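Putative cytoplasmic protein (Salmonella typhimurium, PDB 2GK3) is of unknown function but assembles into hexamers and belongs to the class I glutamine amidotransferase-like family. Local coordinates at residues E146-V150 against T220-M224; D196-V200 against L210-E214; E18-M24 against S36-A42; V64-F68 against T90-E96. All coordinates share one frame; numbering follows the deposited sequence. Where two conformers were deposited one is given.

Interactions 1 and 2 lie side by side, about 7 Å between centres, and use neighbouring strands, 218-223 and 207-215, which bond to each other. Interaction 1 is wholly buried, and apolar and sulfur contacts carry it with one bridging water. Interaction 2 is a partly exposed hairpin held by paired backbone bonds. Interaction 3, about 26 Å from interaction 1 between centres and on the opposite side of the chain's centre, is also a hairpin, but its side chains are richer in polar and aromatic groups and meet other subunits. Interaction 4 packs helix ends with several waters, and other copies of the protein take up two of its side-chain amides. Segments 18-24/36-42 and 64-68/90-96 therefore belong partly to assembly, whereas the other two contacts build the subunit itself.

Interaction 1 of 4, residues E146-V150 against T220-M224; sequences EVLPV and TACFM
The pyrrolidine ring of Pro149 lies against strand 218-223 with CG and CD turned toward Thr220 and Cys222. Its CD carbon comes 3.5 Å from Cys222 SG, and its CG carbon is 3.7 Å from Thr220 OG1, so one small ring spans two residues on the same face of the strand. Proline suits this place because it offers a compact apolar surface and has no backbone N-H to satisfy. Thr220 slides past it in the opposite sense. With OG1 placed between the backbone N and the carbonyl carbon (chi1 61°), the hydroxyl faces the ring while Thr220 CG2 reaches Val147 O at 3.6 Å.

No direct hydrogen bond joins the two segments. A water does so instead, donating to Val147 O at 2.7 Å and accepting from Thr220 OG1 at 2.6 Å; threonine thus supplies a methyl for packing and a hydroxyl for the water. Farther along, Val150 CG2 lies 4.1 Å from Cys222 SG, the sulfur touching both proline and valine. Val150 and the selenomethionine Met224 then meet tip to tip. Val150 CG1 and Met224 CE are 3.4 Å apart, a close approach for two carbons, and Met224 bends along its chain to bring CE there.

Phe130 also covers Cys222 and Met224. Val115 of helix 107-116 packs on both Val147 and Thr220, while Ala221 faces Leu122 and Phe212. The loop before strand 150-151 thereby runs roughly along strand 218-223, itself flanked by strands 120-124 and 207-215.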
loop_
_atom_site.group_PDB
_atom_site.type_symbol
_atom_site.label_atom_id
_atom_site.label_comp_id
_atom_site.label_asym_id
_atom_site.label_seq_id
_atom_site.Cartn_x
_atom_site.Cartn_y
_atom_site.Cartn_z
ATOM N N GLU E 146 15.832 -3.964 29.962
ATOM C CA GLU E 146 16.346 -4.038 31.348
ATOM C C GLU E 146 15.617 -3.159 32.353
ATOM O O GLU E 146 15.757 -3.365 33.561
ATOM C CB GLU E 146 17.841 -3.690 31.409
ATOM C CG GLU E 146 18.754 -4.760 30.850
ATOM C CD GLU E 146 18.811 -6.014 31.711
ATOM O OE1 GLU E 146 18.424 -5.952 32.895
ATOM O OE2 GLU E 146 19.246 -7.066 31.198
ATOM N N VAL E 147 14.869 -2.170 31.869
ATOM C CA VAL E 147 14.138 -1.269 32.763
ATOM C C VAL E 147 12.818 -1.911 33.200
ATOM O O VAL E 147 12.334 -1.642 34.302
ATOM C CB VAL E 147 13.913 0.156 32.137
ATOM C CG1 VAL E 147 13.069 1.043 33.042
ATOM C CG2 VAL E 147 15.244 0.843 31.846
ATOM N N LEU E 148 12.251 -2.774 32.363
ATOM C CA LEU E 148 10.888 -3.289 32.627
ATOM C C LEU E 148 10.903 -4.429 33.641
ATOM O O LEU E 148 11.881 -5.170 33.714
ATOM C CB LEU E 148 10.178 -3.707 31.320
ATOM C CG LEU E 148 10.155 -2.640 30.208
ATOM C CD1 LEU E 148 9.603 -3.240 28.930
ATOM C CD2 LEU E 148 9.394 -1.331 30.595
ATOM N N PRO E 149 9.829 -4.559 34.451
ATOM C CA PRO E 149 9.822 -5.615 35.462
ATOM C C PRO E 149 9.360 -6.985 34.927
ATOM O O PRO E 149 9.002 -7.876 35.710
ATOM C CB PRO E 149 8.843 -5.072 36.499
ATOM C CG PRO E 149 7.863 -4.324 35.704
ATOM C CD PRO E 149 8.609 -3.738 34.528
ATOM N N VAL E 150 9.346 -7.134 33.605
ATOM C CA VAL E 150 9.008 -8.410 32.959
ATOM C C VAL E 150 10.078 -8.789 31.933
ATOM O O VAL E 150 10.837 -7.935 31.451
ATOM C CB VAL E 150 7.592 -8.391 32.289
ATOM C CG1 VAL E 150 6.501 -8.130 33.317
ATOM C CG2 VAL E 150 7.512 -7.382 31.113
ATOM N N THR E 220 8.386 1.027 38.396
ATOM C CA THR E 220 7.950 0.522 37.122
ATOM C C THR E 220 6.675 -0.303 37.241
ATOM O O THR E 220 6.360 -0.854 38.304
ATOM C CB THR E 220 9.076 -0.285 36.438
ATOM O OG1 THR E 220 9.429 -1.412 37.256
ATOM C CG2 THR E 220 10.311 0.604 36.223
ATOM N N ALA E 221 5.933 -0.354 36.142
ATOM C CA ALA E 221 4.696 -1.096 36.087
ATOM C C ALA E 221 4.439 -1.560 34.655
ATOM O O ALA E 221 4.822 -0.896 33.672
ATOM C CB ALA E 221 3.539 -0.259 36.592
ATOM N N CYS E 222 3.816 -2.721 34.541
ATOM C CA CYS E 222 3.435 -3.214 33.226
ATOM C C CYS E 222 2.019 -3.724 33.343
ATOM O O CYS E 222 1.708 -4.472 34.271
ATOM C CB CYS E 222 4.373 -4.337 32.752
ATOM S SG CYS E 222 6.011 -3.785 32.226
ATOM N N PHE E 223 1.161 -3.298 32.425
ATOM C CA PHE E 223 -0.160 -3.856 32.342
ATOM C C PHE E 223 -0.219 -4.581 31.018
ATOM O O PHE E 223 -0.033 -3.965 29.971
ATOM C CB PHE E 223 -1.241 -2.771 32.441
ATOM C CG PHE E 223 -2.631 -3.329 32.489
ATOM C CD1 PHE E 223 -3.166 -3.789 33.694
ATOM C CD2 PHE E 223 -3.394 -3.424 31.335
ATOM C CE1 PHE E 223 -4.448 -4.332 33.754
ATOM C CE2 PHE E 223 -4.687 -3.952 31.380
ATOM C CZ PHE E 223 -5.218 -4.409 32.595
HETATM N N MSE E 224 -0.485 -5.885 31.060
HETATM C CA MSE E 224 -0.133 -6.760 29.925
HETATM C C MSE E 224 -1.191 -6.818 28.858
HETATM O O MSE E 224 -0.952 -7.310 27.757
HETATM C CB MSE E 224 0.241 -8.181 30.393
HETATM C CG MSE E 224 1.421 -8.247 31.358
HETATM SE SE MSE E 224 3.039 -7.273 30.840
HETATM C CE MSE E 224 3.385 -6.869 32.675
HETATM O O HOH W 1 11.773 -2.500 36.774
#

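Interaction 2 of 4, residues D196-V200 against L210-E214; sequences DDADV and LVFGE
Asp199 and Phe212 form an antiparallel hydrogen-bonded pair. Asp199 N donates to Phe212 O at 2.8 Å with an almost straight bond (177°), and Phe212 N returns a bond to Asp199 O at 2.9 Å. Next to them, Val200 and Val211 make the non-hydrogen-bonded pair, and Val211 CA sends a C-H toward Asp199 O at 3.4 Å.

Followed outward, Val211 begins with CB 4.1 Å from Asp199 O and then divides. Val211 CG1, held opposite the backbone N by a chi1 of 180°, leans toward the start of the partner segment and touches Ala198 CB at 3.6 Å. Val211 CG2 goes the other way and meets Val200 CG2 at 4.1 Å. The branched valine therefore covers two neighbours at once, on the face it shares with Val200.

These are the two strands of a beta hairpin, 199-204 and 207-215, in which the second strand also bonds to strand 218-223 through Val211 and Gly213. Ala198 is small enough for its CB to sit 3.4 Å from Phe212 O, beside the Asp199 bond to the same carbonyl.

On the other face, the Phe212 side chain leads away from Asp199 into the interior, where it stacks on His174 and meets Phe252 edge-to-face. Asp199, on the same face as Phe212 but exposed, can keep a charged group at the surface.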
loop_
_atom_site.group_PDB
_atom_site.type_symbol
_atom_site.label_atom_id
_atom_site.label_comp_id
_atom_site.label_asym_id
_atom_site.label_seq_id
_atom_site.Cartn_x
_atom_site.Cartn_y
_atom_site.Cartn_z
ATOM N N ASP E 196 11.750 -12.398 38.696
ATOM C CA ASP E 196 11.450 -13.025 40.018
ATOM C C ASP E 196 11.732 -12.028 41.155
ATOM O O ASP E 196 11.607 -12.294 42.325
ATOM C CB ASP E 196 12.087 -14.426 40.212
ATOM C CG ASP E 196 13.618 -14.425 40.211
ATOM O OD1 ASP E 196 14.191 -15.548 40.112
ATOM O OD2 ASP E 196 14.260 -13.359 40.310
ATOM N N ASP E 197 12.063 -10.842 40.695
ATOM C CA ASP E 197 12.355 -9.645 41.429
ATOM C C ASP E 197 11.074 -8.847 41.710
ATOM O O ASP E 197 10.965 -8.112 42.694
ATOM C CB ASP E 197 13.204 -8.817 40.440
ATOM C CG ASP E 197 14.343 -8.205 41.087
ATOM O OD1 ASP E 197 15.171 -7.588 40.407
ATOM O OD2 ASP E 197 14.399 -8.367 42.322
ATOM N N ALA E 198 10.130 -8.967 40.784
ATOM C CA ALA E 198 9.009 -8.062 40.679
ATOM C C ALA E 198 7.787 -8.581 41.420
ATOM O O ALA E 198 7.756 -9.732 41.837
ATOM C CB ALA E 198 8.684 -7.842 39.224
ATOM N N ASP E 199 6.781 -7.719 41.574
ATOM C CA ASP E 199 5.570 -8.061 42.295
ATOM C C ASP E 199 4.429 -8.242 41.310
ATOM O O ASP E 199 3.971 -7.261 40.711
ATOM C CB ASP E 199 5.210 -6.967 43.324
ATOM C CG ASP E 199 6.360 -6.647 44.292
ATOM O OD1 ASP E 199 6.924 -7.567 44.966
ATOM O OD2 ASP E 199 6.712 -5.444 44.388
ATOM N N VAL E 200 3.971 -9.481 41.148
ATOM C CA VAL E 200 2.788 -9.776 40.332
ATOM C C VAL E 200 1.495 -9.582 41.140
ATOM O O VAL E 200 1.279 -10.236 42.164
ATOM C CB VAL E 200 2.839 -11.207 39.749
ATOM C CG1 VAL E 200 1.549 -11.544 38.998
ATOM C CG2 VAL E 200 4.051 -11.366 38.841
ATOM N N LEU E 210 -0.777 -7.556 35.854
ATOM C CA LEU E 210 -0.277 -6.321 36.454
ATOM C C LEU E 210 0.952 -6.625 37.291
ATOM O O LEU E 210 0.882 -7.431 38.210
ATOM C CB LEU E 210 -1.369 -5.635 37.292
ATOM C CG LEU E 210 -1.062 -4.258 37.889
ATOM C CD1 LEU E 210 -0.705 -3.178 36.817
ATOM C CD2 LEU E 210 -2.225 -3.802 38.766
ATOM N N VAL E 211 2.062 -5.961 36.971
ATOM C CA VAL E 211 3.365 -6.246 37.576
ATOM C C VAL E 211 4.067 -4.943 37.966
ATOM O O VAL E 211 4.157 -4.018 37.152
ATOM C CB VAL E 211 4.302 -7.038 36.603
ATOM C CG1 VAL E 211 5.670 -7.321 37.257
ATOM C CG2 VAL E 211 3.638 -8.353 36.134
ATOM N N PHE E 212 4.568 -4.895 39.205
ATOM C CA PHE E 212 5.294 -3.724 39.724
ATOM C C PHE E 212 6.763 -4.046 39.981
ATOM O O PHE E 212 7.099 -5.118 40.474
ATOM C CB PHE E 212 4.621 -3.172 41.004
ATOM C CG PHE E 212 3.248 -2.598 40.761
ATOM C CD1 PHE E 212 3.099 -1.288 40.324
ATOM C CD2 PHE E 212 2.106 -3.383 40.925
ATOM C CE1 PHE E 212 1.839 -0.765 40.057
ATOM C CE2 PHE E 212 0.849 -2.869 40.679
ATOM C CZ PHE E 212 0.711 -1.562 40.244
ATOM N N GLY E 213 7.643 -3.123 39.642
ATOM C CA GLY E 213 9.043 -3.291 39.996
ATOM C C GLY E 213 9.753 -1.997 40.298
ATOM O O GLY E 213 9.121 -0.951 40.483
ATOM N N GLU E 214 11.076 -2.068 40.350
ATOM C CA GLU E 214 11.889 -0.891 40.568
ATOM C C GLU E 214 13.067 -0.953 39.635
ATOM O O GLU E 214 13.445 -2.032 39.164
ATOM C CB GLU E 214 12.340 -0.805 42.021
ATOM C CG GLU E 214 11.174 -0.969 43.002
ATOM C CD GLU E 214 11.531 -0.661 44.443
ATOM O OE1 GLU E 214 12.542 0.037 44.671
ATOM O OE2 GLU E 214 10.775 -1.105 45.347
#

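Interaction 3 of 4, residues E18-M24 against S36-A42; sequences ESWHIHM and SKYEEGA
Strands 19-24 and 36-40 run antiparallel at 161°, pairing Trp20 with Glu39 and Ile22 with Lys37 through reciprocal backbone bonds. Just beyond, Gly41 N reaches Glu18 O at 2.7 Å.

Trp20 and Glu39 carry the side-chain contact. A chi1 of 54°, with CG between the backbone N and the carbonyl carbon, swings the indole over its partner strand, so that Glu39 O lies 4.1 Å above the centre of one face of the Trp20 ring. At the edge, Trp20 NE1 donates within the ring plane to Glu39 OE2 at 2.9 Å; the carboxylate stands almost perpendicular to the indole (89°) and is met from above its own plane. Glu39 OE2 is also 3.4 Å from Ile22 CD1. At the far end of the indole, Trp20 CH2 comes 3.4 Å from Gly41 CA, and a glycine leaves room for both this ring and the Glu18 carboxylate, whose OE2 bonds to Ser84 OG.

The two strands form part of a long beta hairpin, 12-28 with 31-40, which meets other subunits and probably contributes to hexamerization. His21 to Met24 continue the sheet by antiparallel pairing with a strand of a second subunit, while Gln65 of a third subunit bonds to the backbone of Ser36 and Tyr38.

Across the opposite face, His23 ND1 donates in its ring plane to Ser36 OG at 3.0 Å, and that hydroxyl also bonds to Ser27 of a fourth subunit. Tyr38 OH gives a short bond, 2.6 Å, to the anti lone pair of Glu40 OE1, which helps hold the phenol, whose OH lies 3.6 Å from Ser19 CB.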
loop_
_atom_site.group_PDB
_atom_site.type_symbol
_atom_site.label_atom_id
_atom_site.label_comp_id
_atom_site.label_asym_id
_atom_site.label_seq_id
_atom_site.Cartn_x
_atom_site.Cartn_y
_atom_site.Cartn_z
ATOM N N GLU E 18 -0.885 5.464 21.536
ATOM C CA GLU E 18 -2.347 5.341 21.364
ATOM C C GLU E 18 -2.931 6.191 20.229
ATOM O O GLU E 18 -4.031 6.731 20.336
ATOM C CB GLU E 18 -3.085 5.590 22.698
ATOM C CG GLU E 18 -2.998 4.436 23.674
ATOM C CD GLU E 18 -3.730 3.184 23.199
ATOM O OE1 GLU E 18 -4.654 3.287 22.359
ATOM O OE2 GLU E 18 -3.378 2.084 23.675
ATOM N N SER E 19 -2.186 6.275 19.131
ATOM C CA SER E 19 -2.679 6.914 17.916
ATOM C C SER E 19 -2.197 6.169 16.687
ATOM O O SER E 19 -1.166 5.501 16.727
ATOM C CB SER E 19 -2.232 8.372 17.862
ATOM O OG SER E 19 -0.834 8.456 17.827
ATOM N N TRP E 20 -2.953 6.282 15.601
ATOM C CA TRP E 20 -2.599 5.616 14.363
ATOM C C TRP E 20 -3.224 6.298 13.144
ATOM O O TRP E 20 -4.197 7.046 13.269
ATOM C CB TRP E 20 -2.970 4.120 14.416
ATOM C CG TRP E 20 -4.387 3.902 14.773
ATOM C CD1 TRP E 20 -5.456 3.953 13.921
ATOM C CD2 TRP E 20 -4.923 3.609 16.070
ATOM N NE1 TRP E 20 -6.619 3.701 14.606
ATOM C CE2 TRP E 20 -6.321 3.493 15.926
ATOM C CE3 TRP E 20 -4.359 3.427 17.334
ATOM C CZ2 TRP E 20 -7.162 3.210 17.000
ATOM C CZ3 TRP E 20 -5.186 3.152 18.393
ATOM C CH2 TRP E 20 -6.572 3.046 18.225
ATOM N N HIS E 21 -2.665 5.998 11.967
ATOM C CA HIS E 21 -3.083 6.563 10.682
ATOM C C HIS E 21 -3.362 5.412 9.700
ATOM O O HIS E 21 -2.423 4.883 9.090
ATOM C CB HIS E 21 -1.950 7.435 10.095
ATOM C CG HIS E 21 -1.830 8.808 10.690
ATOM N ND1 HIS E 21 -0.967 9.101 11.723
ATOM C CD2 HIS E 21 -2.414 9.982 10.351
ATOM C CE1 HIS E 21 -1.048 10.387 12.019
ATOM N NE2 HIS E 21 -1.921 10.945 11.201
ATOM N N ILE E 22 -4.625 5.013 9.528
ATOM C CA ILE E 22 -4.932 3.909 8.607
ATOM C C ILE E 22 -5.012 4.436 7.193
ATOM O O ILE E 22 -5.693 5.422 6.925
ATOM C CB ILE E 22 -6.242 3.119 8.926
ATOM C CG1 ILE E 22 -6.244 2.549 10.349
ATOM C CG2 ILE E 22 -6.430 1.971 7.943
ATOM C CD1 ILE E 22 -7.049 3.381 11.305
ATOM N N HIS E 23 -4.295 3.771 6.294
ATOM C CA HIS E 23 -4.586 3.878 4.889
ATOM C C HIS E 23 -5.436 2.668 4.501
ATOM O O HIS E 23 -5.009 1.543 4.685
ATOM C CB HIS E 23 -3.297 3.939 4.090
ATOM C CG HIS E 23 -3.516 4.171 2.631
ATOM N ND1 HIS E 23 -4.150 5.297 2.146
ATOM C CD2 HIS E 23 -3.210 3.411 1.551
ATOM C CE1 HIS E 23 -4.221 5.221 0.829
ATOM N NE2 HIS E 23 -3.655 4.088 0.442
HETATM N N MSE E 24 -6.652 2.894 4.003
HETATM C CA MSE E 24 -7.513 1.780 3.534
HETATM C C MSE E 24 -7.621 1.743 2.046
HETATM O O MSE E 24 -8.105 2.695 1.441
HETATM C CB MSE E 24 -8.945 1.919 3.999
HETATM C CG MSE E 24 -9.153 2.057 5.436
HETATM SE SE MSE E 24 -11.001 1.699 5.777
HETATM C CE MSE E 24 -10.836 2.541 7.471
ATOM N N SER E 36 -8.388 7.500 4.010
ATOM C CA SER E 36 -7.353 7.543 5.026
ATOM C C SER E 36 -7.929 8.093 6.295
ATOM O O SER E 36 -8.688 9.045 6.273
ATOM C CB SER E 36 -6.109 8.323 4.573
ATOM O OG SER E 36 -5.424 7.588 3.577
ATOM N N LYS E 37 -7.527 7.479 7.404
ATOM C CA LYS E 37 -8.257 7.607 8.643
ATOM C C LYS E 37 -7.285 7.742 9.829
ATOM O O LYS E 37 -6.571 6.785 10.170
ATOM C CB LYS E 37 -9.179 6.375 8.808
ATOM C CG LYS E 37 -10.181 6.510 9.935
ATOM C CD LYS E 37 -10.995 5.222 10.161
ATOM C CE LYS E 37 -12.093 5.518 11.175
ATOM N NZ LYS E 37 -12.749 4.276 11.666
ATOM N N TYR E 38 -7.248 8.933 10.425
ATOM C CA TYR E 38 -6.634 9.121 11.741
ATOM C C TYR E 38 -7.605 8.755 12.896
ATOM O O TYR E 38 -8.806 9.019 12.812
ATOM C CB TYR E 38 -6.131 10.553 11.883
ATOM C CG TYR E 38 -5.421 10.826 13.183
ATOM C CD1 TYR E 38 -4.173 10.249 13.454
ATOM C CD2 TYR E 38 -5.977 11.669 14.137
ATOM C CE1 TYR E 38 -3.501 10.495 14.651
ATOM C CE2 TYR E 38 -5.316 11.924 15.350
ATOM C CZ TYR E 38 -4.084 11.328 15.600
ATOM O OH TYR E 38 -3.419 11.566 16.779
ATOM N N GLU E 39 -7.083 8.126 13.951
ATOM C CA GLU E 39 -7.848 7.878 15.181
ATOM C C GLU E 39 -6.905 7.945 16.354
ATOM O O GLU E 39 -5.697 7.725 16.216
ATOM C CB GLU E 39 -8.551 6.504 15.217
ATOM C CG GLU E 39 -9.162 5.991 13.909
ATOM C CD GLU E 39 -9.939 4.695 14.103
ATOM O OE1 GLU E 39 -11.076 4.777 14.617
ATOM O OE2 GLU E 39 -9.428 3.595 13.749
ATOM N N GLU E 40 -7.464 8.266 17.514
ATOM C CA GLU E 40 -6.757 8.154 18.773
ATOM C C GLU E 40 -7.477 7.121 19.619
ATOM O O GLU E 40 -8.702 7.094 19.650
ATOM C CB GLU E 40 -6.682 9.504 19.452
ATOM C CG GLU E 40 -5.773 10.421 18.683
ATOM C CD GLU E 40 -5.618 11.786 19.293
ATOM O OE1 GLU E 40 -4.705 12.502 18.849
ATOM O OE2 GLU E 40 -6.389 12.139 20.211
ATOM N N GLY E 41 -6.705 6.265 20.289
ATOM C CA GLY E 41 -7.231 5.042 20.867
ATOM C C GLY E 41 -7.584 5.056 22.335
ATOM O O GLY E 41 -8.311 4.168 22.791
ATOM N N ALA E 42 -7.073 6.051 23.066
ATOM C CA ALA E 42 -7.239 6.130 24.526
ATOM C C ALA E 42 -7.993 7.376 25.039
ATOM O O ALA E 42 -7.803 7.802 26.180
ATOM C CB ALA E 42 -5.886 5.974 25.236
HETATM O O HOH W 2 -5.544 8.600 22.330
#

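Interaction 4 of 4, residues V64-F68 against T90-E96; sequences VQIAF and TFLLQNE
Gln65 O is gripped by the start of helix 95-98: Asn95 N donates to it at 3.2 Å, and a water donates at 2.7 Å while accepting from Glu96 N. The C-terminal part of helix 61-67 thus meets two amides of the next helix's first turn, one directly and one through water. A second water joins the segments by accepting from Gln65 NE2 and donating to Thr90 O and Leu93 O.

Gln94 is at the N-cap position, and its extended chain passes Val64 O and runs obliquely to Phe68. Gln94 NE2 donates to Phe91 O at 3.1 Å, close to the plane of both groups, which fixes the amide's rotation; OE1 shares a water with Phe68 O, that water donating to both. Glutamine's length suits it to bond one backbone carbonyl directly and reach another through water.

The apolar half is built by Val64, Phe68 and Phe91. Val64 CG1, opposite the backbone N (chi1 172°), touches Phe91 CD2 at 3.7 Å. The edge of Phe91 is directed at the face of Phe68 in an offset edge-to-face pair, with planes at 86° and centroids 5.7 Å apart; Ile16 covers all three residues.

Gln65 bonds to Ser36 and Tyr38 of a neighbouring subunit, and Asn95 more weakly to Tyr38 of that subunit; Thr90 OG1 bonds to Tyr30 of another. Helices 61-67 and 88-92 follow strands 55-59 and 80-84, both parallel to 12-28, a placement consistent with the alpha/beta fold of class I glutamine amidotransferases.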
loop_
_atom_site.group_PDB
_atom_site.type_symbol
_atom_site.label_atom_id
_atom_site.label_comp_id
_atom_site.label_asym_id
_atom_site.label_seq_id
_atom_site.Cartn_x
_atom_site.Cartn_y
_atom_site.Cartn_z
ATOM N N VAL E 64 6.246 11.946 18.640
ATOM C CA VAL E 64 7.547 11.386 19.000
ATOM C C VAL E 64 8.519 11.487 17.807
ATOM O O VAL E 64 9.685 11.826 17.995
ATOM C CB VAL E 64 7.420 9.913 19.500
ATOM C CG1 VAL E 64 8.807 9.245 19.690
ATOM C CG2 VAL E 64 6.606 9.850 20.791
ATOM N N GLN E 65 8.019 11.206 16.598
ATOM C CA GLN E 65 8.783 11.288 15.342
ATOM C C GLN E 65 9.344 12.682 15.044
ATOM O O GLN E 65 10.507 12.805 14.681
ATOM C CB GLN E 65 7.936 10.843 14.142
ATOM C CG GLN E 65 7.449 9.411 14.154
ATOM C CD GLN E 65 7.028 8.925 12.758
ATOM O OE1 GLN E 65 6.083 9.449 12.155
ATOM N NE2 GLN E 65 7.727 7.908 12.248
ATOM N N ILE E 66 8.504 13.708 15.198
ATOM C CA ILE E 66 8.826 15.122 14.940
ATOM C C ILE E 66 9.569 15.816 16.084
ATOM O O ILE E 66 10.421 16.685 15.846
ATOM C CB ILE E 66 7.516 15.989 14.849
ATOM C CG1 ILE E 66 6.652 15.681 13.644
ATOM C CG2 ILE E 66 7.829 17.506 14.881
ATOM C CD1 ILE E 66 5.375 16.563 13.687
ATOM N N ALA E 67 9.195 15.482 17.321
ATOM C CA ALA E 67 9.398 16.404 18.442
ATOM C C ALA E 67 9.552 15.752 19.801
ATOM O O ALA E 67 9.177 16.353 20.818
ATOM C CB ALA E 67 8.234 17.411 18.502
ATOM N N PHE E 68 10.095 14.538 19.842
ATOM C CA PHE E 68 10.416 13.947 21.139
ATOM C C PHE E 68 11.495 14.791 21.840
ATOM O O PHE E 68 12.468 15.181 21.199
ATOM C CB PHE E 68 10.851 12.474 21.027
ATOM C CG PHE E 68 10.966 11.810 22.355
ATOM C CD1 PHE E 68 9.841 11.305 22.982
ATOM C CD2 PHE E 68 12.172 11.795 23.031
ATOM C CE1 PHE E 68 9.935 10.736 24.258
ATOM C CE2 PHE E 68 12.277 11.242 24.295
ATOM C CZ PHE E 68 11.165 10.703 24.911
ATOM N N THR E 90 9.721 3.741 16.759
ATOM C CA THR E 90 9.263 5.137 16.725
ATOM C C THR E 90 10.188 6.037 17.544
ATOM O O THR E 90 10.575 7.107 17.069
ATOM C CB THR E 90 7.768 5.323 17.129
ATOM O OG1 THR E 90 6.947 4.606 16.206
ATOM C CG2 THR E 90 7.364 6.815 17.090
ATOM N N PHE E 91 10.555 5.578 18.742
ATOM C CA PHE E 91 11.513 6.274 19.603
ATOM C C PHE E 91 12.943 6.304 19.045
ATOM O O PHE E 91 13.603 7.330 19.079
ATOM C CB PHE E 91 11.539 5.617 20.961
ATOM C CG PHE E 91 10.293 5.822 21.759
ATOM C CD1 PHE E 91 9.367 4.793 21.895
ATOM C CD2 PHE E 91 10.052 7.037 22.404
ATOM C CE1 PHE E 91 8.212 4.954 22.644
ATOM C CE2 PHE E 91 8.879 7.210 23.163
ATOM C CZ PHE E 91 7.962 6.145 23.281
ATOM N N LEU E 92 13.409 5.170 18.537
ATOM C CA LEU E 92 14.765 5.018 18.046
ATOM C C LEU E 92 15.026 5.684 16.694
ATOM O O LEU E 92 16.144 6.158 16.450
ATOM C CB LEU E 92 15.128 3.527 17.968
ATOM C CG LEU E 92 15.413 2.855 19.322
ATOM C CD1 LEU E 92 15.302 1.332 19.282
ATOM C CD2 LEU E 92 16.779 3.299 19.867
ATOM N N LEU E 93 14.008 5.693 15.829
ATOM C CA LEU E 93 14.131 6.098 14.425
ATOM C C LEU E 93 13.251 7.305 14.117
ATOM O O LEU E 93 12.436 7.281 13.175
ATOM C CB LEU E 93 13.759 4.933 13.490
ATOM C CG LEU E 93 14.500 3.609 13.690
ATOM C CD1 LEU E 93 13.943 2.525 12.780
ATOM C CD2 LEU E 93 15.999 3.821 13.455
ATOM N N GLN E 94 13.415 8.351 14.929
ATOM C CA GLN E 94 12.799 9.646 14.672
ATOM C C GLN E 94 13.225 10.171 13.284
ATOM O O GLN E 94 14.251 9.763 12.724
ATOM C CB GLN E 94 13.163 10.642 15.769
ATOM C CG GLN E 94 12.665 10.259 17.161
ATOM C CD GLN E 94 13.358 11.048 18.293
ATOM O OE1 GLN E 94 13.605 12.252 18.169
ATOM N NE2 GLN E 94 13.658 10.373 19.395
ATOM N N ASN E 95 12.398 11.040 12.725
ATOM C CA ASN E 95 12.559 11.577 11.380
ATOM C C ASN E 95 13.943 12.168 11.049
ATOM O O ASN E 95 14.467 11.941 9.958
ATOM C CB ASN E 95 11.434 12.589 11.120
ATOM C CG ASN E 95 10.109 11.921 10.894
ATOM O OD1 ASN E 95 10.001 10.692 10.982
ATOM N ND2 ASN E 95 9.093 12.710 10.577
ATOM N N GLU E 96 14.536 12.893 11.998
ATOM C CA GLU E 96 15.879 13.459 11.823
ATOM C C GLU E 96 16.961 12.371 11.729
ATOM O O GLU E 96 17.968 12.533 11.041
ATOM C CB GLU E 96 16.212 14.451 12.945
ATOM C CG GLU E 96 15.585 15.827 12.782
ATOM C CD GLU E 96 15.753 16.696 14.036
ATOM O OE1 GLU E 96 16.908 17.054 14.382
ATOM O OE2 GLU E 96 14.726 17.016 14.686
HETATM O O HOH W 3 11.661 13.871 17.183
HETATM O O HOH W 4 9.910 7.432 14.378
HETATM O O HOH W 5 12.918 14.032 14.198
HETATM O O HOH W 6 14.613 13.723 20.116
#